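Local coordinates for GTPase activator-like protein (Chaetomium thermophilum, PDB 5HIU) that probably acts as a GTPase activator and is represented here by the helical N-terminal part of TSC2, thought to take part in complex assembly, at residues D193-K196 against F197-F201; R130-A133 against G134-E138. One frame throughout, in Å; residues are numbered along the deposited sequence.

Interaction 1 (D193-K196 against F197-F201); sequences DVIK and FNFKF
Lys196 and Phe197 show how two successive residues late in helix 179-198 can pack against one another, their side chains running side by side in the same direction. The lysine CB stays beside the peptide link to Phe197, and the real contact starts at CG. This atom lies anti to the backbone N (chi1 176°), which carries the chain across the phenyl ring. The methylene sits over the middle of one face, with CG 4.2 Å from the ring centroid and 3° off the normal, a CH-pi contact. The extended chain then travels outward above the ring, and CE passes 4.0 Å from Phe197 CZ before the ammonium end continues beyond the rim. The aliphatic part of the lysine therefore does the packing, while its charge stays at the exposed side; Phe240 of helix 224-240 also touches the lysine.

Phe197 is held from the backbone as well. Its N-H makes a nearly straight helical bond to Asp193 O (3.0 Å, 164°). With CG anti to its carbonyl carbon and beside the backbone N, the ring turns back along the helix and lies oblique to the same oxygen, CD2 nearest. One residue further on, Asn198 N reaches Val194 O at 2.8 Å, but the bend at the hydrogen makes this bond weak. Phe199 meets Ile195 through CB, 3.3 Å from Ile195 O, with its ring oblique to that oxygen, and the ring adds a loose apolar touch, Ile195 CG2 to Phe199 CD1 at 4.5 Å. Helices 224-240 and 204-219 cover this pair, and both Val194 and Ile195 reach helix 139-163. A regular bond followed by a weak one, then a 3-10 segment at 199-201, marks the passage from alpha-helical to 3-10 bonding late in helix 179-198, within an all-helical alpha-solenoid.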
loop_
_atom_site.group_PDB
_atom_site.type_symbol
_atom_site.label_atom_id
_atom_site.label_comp_id
_atom_site.label_asym_id
_atom_site.label_seq_id
_atom_site.Cartn_x
_atom_site.Cartn_y
_atom_site.Cartn_z
ATOM N N ASP A 193 7.299 2.280 10.516
ATOM C CA ASP A 193 8.226 1.910 11.595
ATOM C C ASP A 193 7.543 1.508 12.901
ATOM O O ASP A 193 8.042 0.643 13.655
ATOM C CB ASP A 193 9.172 3.057 11.875
ATOM C CG ASP A 193 10.085 3.336 10.706
ATOM O OD1 ASP A 193 10.095 2.518 9.762
ATOM O OD2 ASP A 193 10.792 4.363 10.726
ATOM N N VAL A 194 6.400 2.131 13.172
ATOM C CA VAL A 194 5.675 1.824 14.375
ATOM C C VAL A 194 5.120 0.419 14.237
ATOM O O VAL A 194 5.147 -0.345 15.178
ATOM C CB VAL A 194 4.627 2.900 14.666
ATOM C CG1 VAL A 194 3.738 2.483 15.823
ATOM C CG2 VAL A 194 5.334 4.203 15.028
ATOM N N ILE A 195 4.674 0.067 13.039
ATOM C CA ILE A 195 4.197 -1.281 12.742
ATOM C C ILE A 195 5.324 -2.280 12.955
ATOM O O ILE A 195 5.159 -3.285 13.641
ATOM C CB ILE A 195 3.607 -1.360 11.321
ATOM C CG1 ILE A 195 2.189 -0.775 11.335
ATOM C CG2 ILE A 195 3.520 -2.796 10.845
ATOM C CD1 ILE A 195 1.594 -0.449 9.984
ATOM N N LYS A 196 6.489 -1.965 12.413
ATOM C CA LYS A 196 7.635 -2.851 12.498
ATOM C C LYS A 196 7.965 -3.171 13.940
ATOM O O LYS A 196 8.049 -4.344 14.309
ATOM C CB LYS A 196 8.846 -2.230 11.802
ATOM C CG LYS A 196 10.100 -3.057 11.948
ATOM C CD LYS A 196 11.145 -2.791 10.889
ATOM C CE LYS A 196 12.487 -3.386 11.324
ATOM N NZ LYS A 196 13.557 -3.373 10.277
ATOM N N PHE A 197 8.122 -2.126 14.749
ATOM C CA PHE A 197 8.593 -2.274 16.134
ATOM C C PHE A 197 7.530 -2.486 17.206
ATOM O O PHE A 197 7.871 -2.914 18.284
ATOM C CB PHE A 197 9.447 -1.076 16.530
ATOM C CG PHE A 197 10.711 -0.963 15.740
ATOM C CD1 PHE A 197 11.725 -1.888 15.903
ATOM C CD2 PHE A 197 10.883 0.063 14.808
ATOM C CE1 PHE A 197 12.895 -1.794 15.168
ATOM C CE2 PHE A 197 12.056 0.170 14.068
ATOM C CZ PHE A 197 13.062 -0.763 14.253
ATOM N N ASN A 198 6.259 -2.222 16.926
ATOM C CA ASN A 198 5.266 -2.152 18.006
ATOM C C ASN A 198 3.862 -2.502 17.560
ATOM O O ASN A 198 2.886 -1.935 18.058
ATOM C CB ASN A 198 5.240 -0.721 18.588
ATOM C CG ASN A 198 6.394 -0.445 19.504
ATOM O OD1 ASN A 198 6.591 -1.159 20.457
ATOM N ND2 ASN A 198 7.151 0.586 19.228
ATOM N N PHE A 199 3.755 -3.436 16.630
ATOM C CA PHE A 199 2.452 -3.885 16.161
ATOM C C PHE A 199 1.616 -4.601 17.229
ATOM O O PHE A 199 0.388 -4.570 17.173
ATOM C CB PHE A 199 2.566 -4.795 14.930
ATOM C CG PHE A 199 1.236 -5.240 14.435
ATOM C CD1 PHE A 199 0.458 -4.389 13.662
ATOM C CD2 PHE A 199 0.721 -6.445 14.817
ATOM C CE1 PHE A 199 -0.802 -4.772 13.240
ATOM C CE2 PHE A 199 -0.534 -6.835 14.396
ATOM C CZ PHE A 199 -1.300 -5.998 13.608
ATOM N N LYS A 200 2.254 -5.254 18.194
ATOM C CA LYS A 200 1.497 -5.916 19.265
ATOM C C LYS A 200 0.518 -4.987 19.981
ATOM O O LYS A 200 -0.523 -5.435 20.429
ATOM C CB LYS A 200 2.433 -6.544 20.293
ATOM C CG LYS A 200 3.217 -5.544 21.124
ATOM C CD LYS A 200 4.207 -6.249 22.033
ATOM C CE LYS A 200 3.517 -6.878 23.223
ATOM N NZ LYS A 200 4.517 -7.605 24.038
ATOM N N PHE A 201 0.847 -3.695 20.074
ATOM C CA PHE A 201 -0.042 -2.712 20.721
ATOM C C PHE A 201 -1.112 -2.144 19.795
ATOM O O PHE A 201 -1.882 -1.236 20.174
ATOM C CB PHE A 201 0.776 -1.580 21.303
ATOM C CG PHE A 201 1.878 -2.053 22.181
ATOM C CD1 PHE A 201 1.595 -2.587 23.423
ATOM C CD2 PHE A 201 3.201 -1.988 21.756
ATOM C CE1 PHE A 201 2.608 -3.023 24.231
ATOM C CE2 PHE A 201 4.223 -2.430 22.573
ATOM C CZ PHE A 201 3.921 -2.952 23.818
HETATM O O HOH W 1 6.178 -5.025 15.664
#

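Interaction 2 (R130-A133 against G134-E138); sequences RNIA and GFYYE
Ile132 presents its carbonyl oxygen between two aromatic faces, that of Phe135 and that of Tyr136, which close on it from nearly opposite directions. The oxygen stands 3.7 Å above the Phe135 plane, over the ring centre; above Tyr136 it is displaced toward the rim. The two planes are inclined to each other by about 37°, and the rings form a wedge with the turn backbone between them. Phe135 reaches its place because CG is set between the backbone N and the carbonyl carbon (chi1 43°), which folds the ring back under Ile132 and brings CE2 to 3.8 Å from Ile132 CB.

Tyr136 comes from the other side. Ala133 CA lies over its face, 3.7 Å from the ring centroid, as a CH-pi contact, and Ala133 CB packs against CZ at 3.6 Å. The isoleucine crosses the tyrosine at a slant, its CG1 4.1 Å from Tyr136 CD1.

The backbone that carries these groups is a type II beta turn from Ile132 to Phe135, closed by Phe135 N to Ile132 O (3.1 Å, 155°). Gly134 occupies the third position with a positive phi, where it has no CB to press on Ala133 O. An Asx turn overlaps the start of the beta turn: Asn131 OD1 accepts from Ala133 N at 2.9 Å. Outside, Phe103 stacks on Phe135, and Arg99 and Ser100 of helix 96-107 bind the carbonyls of Ala133 and Gly134.

The chemistry is mixed. An oxygen facing two electron-rich ring faces gains little from them electrostatically; the bond from the Phe135 amide, approaching from above the carbonyl plane, probably compensates for this, while the CH-pi and apolar contacts, with Phe103 and Phe201 outside, help set how the rings lie.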
loop_
_atom_site.group_PDB
_atom_site.type_symbol
_atom_site.label_atom_id
_atom_site.label_comp_id
_atom_site.label_asym_id
_atom_site.label_seq_id
_atom_site.Cartn_x
_atom_site.Cartn_y
_atom_site.Cartn_z
ATOM N N ARG A 130 10.264 3.172 17.481
ATOM C CA ARG A 130 10.814 2.048 18.221
ATOM C C ARG A 130 10.248 1.964 19.597
ATOM O O ARG A 130 9.994 0.878 20.074
ATOM C CB ARG A 130 12.328 2.173 18.336
ATOM C CG ARG A 130 13.029 1.966 17.008
ATOM C CD ARG A 130 14.527 2.154 17.133
ATOM N NE ARG A 130 15.200 1.969 15.854
ATOM C CZ ARG A 130 15.717 0.822 15.413
ATOM N NH1 ARG A 130 15.676 -0.303 16.129
ATOM N NH2 ARG A 130 16.289 0.801 14.220
ATOM N N ASN A 131 10.068 3.114 20.242
ATOM C CA ASN A 131 9.655 3.175 21.646
ATOM C C ASN A 131 8.412 4.018 21.823
ATOM O O ASN A 131 8.427 5.193 21.564
ATOM C CB ASN A 131 10.772 3.746 22.506
ATOM C CG ASN A 131 10.377 3.866 23.974
ATOM O OD1 ASN A 131 9.371 3.310 24.422
ATOM N ND2 ASN A 131 11.173 4.597 24.727
ATOM N N ILE A 132 7.334 3.389 22.263
ATOM C CA ILE A 132 6.068 4.062 22.479
ATOM C C ILE A 132 5.553 3.805 23.903
ATOM O O ILE A 132 4.337 3.899 24.176
ATOM C CB ILE A 132 5.029 3.626 21.431
ATOM C CG1 ILE A 132 4.549 2.189 21.644
ATOM C CG2 ILE A 132 5.628 3.765 20.049
ATOM C CD1 ILE A 132 3.233 1.881 20.950
ATOM N N ALA A 133 6.484 3.485 24.798
ATOM C CA ALA A 133 6.160 3.345 26.195
ATOM C C ALA A 133 5.629 4.673 26.744
ATOM O O ALA A 133 6.210 5.769 26.495
ATOM C CB ALA A 133 7.380 2.901 26.975
ATOM N N GLY A 134 4.507 4.561 27.461
ATOM C CA GLY A 134 3.781 5.715 27.974
ATOM C C GLY A 134 2.511 6.027 27.207
ATOM O O GLY A 134 1.616 6.726 27.712
ATOM N N PHE A 135 2.465 5.558 25.968
ATOM C CA PHE A 135 1.323 5.761 25.089
ATOM C C PHE A 135 1.177 4.550 24.150
ATOM O O PHE A 135 0.648 4.658 23.052
ATOM C CB PHE A 135 1.463 7.098 24.330
ATOM C CG PHE A 135 2.853 7.360 23.805
ATOM C CD1 PHE A 135 3.862 7.810 24.647
ATOM C CD2 PHE A 135 3.154 7.156 22.473
ATOM C CE1 PHE A 135 5.148 8.037 24.175
ATOM C CE2 PHE A 135 4.438 7.380 21.988
ATOM C CZ PHE A 135 5.437 7.825 22.838
ATOM N N TYR A 136 1.636 3.389 24.619
ATOM C CA TYR A 136 1.356 2.089 23.998
ATOM C C TYR A 136 0.019 2.049 23.266
ATOM O O TYR A 136 -0.052 1.739 22.074
ATOM C CB TYR A 136 1.328 1.011 25.078
ATOM C CG TYR A 136 2.664 0.723 25.712
ATOM C CD1 TYR A 136 3.642 0.039 25.012
ATOM C CD2 TYR A 136 2.941 1.108 27.016
ATOM C CE1 TYR A 136 4.866 -0.249 25.583
ATOM C CE2 TYR A 136 4.163 0.825 27.594
ATOM C CZ TYR A 136 5.115 0.141 26.865
ATOM O OH TYR A 136 6.331 -0.144 27.414
ATOM N N TYR A 137 -1.035 2.402 23.985
ATOM C CA TYR A 137 -2.376 2.204 23.496
ATOM C C TYR A 137 -2.961 3.409 22.805
ATOM O O TYR A 137 -4.030 3.303 22.221
ATOM C CB TYR A 137 -3.263 1.697 24.642
ATOM C CG TYR A 137 -2.988 0.228 24.850
ATOM C CD1 TYR A 137 -3.415 -0.696 23.906
ATOM C CD2 TYR A 137 -2.224 -0.227 25.921
ATOM C CE1 TYR A 137 -3.132 -2.039 24.031
ATOM C CE2 TYR A 137 -1.934 -1.572 26.057
ATOM C CZ TYR A 137 -2.395 -2.478 25.100
ATOM O OH TYR A 137 -2.148 -3.834 25.182
ATOM N N GLU A 138 -2.250 4.534 22.836
ATOM C CA GLU A 138 -2.705 5.760 22.162
ATOM C C GLU A 138 -2.084 6.000 20.784
ATOM O O GLU A 138 -2.608 6.774 19.986
ATOM C CB GLU A 138 -2.420 6.998 23.043
ATOM C CG GLU A 138 -3.205 7.059 24.346
ATOM C CD GLU A 138 -2.379 6.671 25.558
ATOM O OE1 GLU A 138 -1.873 5.531 25.576
ATOM O OE2 GLU A 138 -2.256 7.505 26.505
#

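How the interactions relate
The two contacts lie one after the other in sequence but meet in space, their centres about 10 Å apart on the same side of the chain's centre. Interaction 2 shapes the loop between helix 115-126 and helix 139-163; interaction 1 forms the last part of helix 179-198 beside it. Asn198 is the polar bridge: its ND2 bonds Gly129 O and, more weakly, Arg130 O at 3.0 Å. Aromatic packing joins them too, with Phe201 CZ 3.2 Å from Tyr136 CD1, while Arg130 NH1 lies 3.3 Å from Phe197 CZ. Together they knit a loop to the last part of a neighbouring helix in the solenoid.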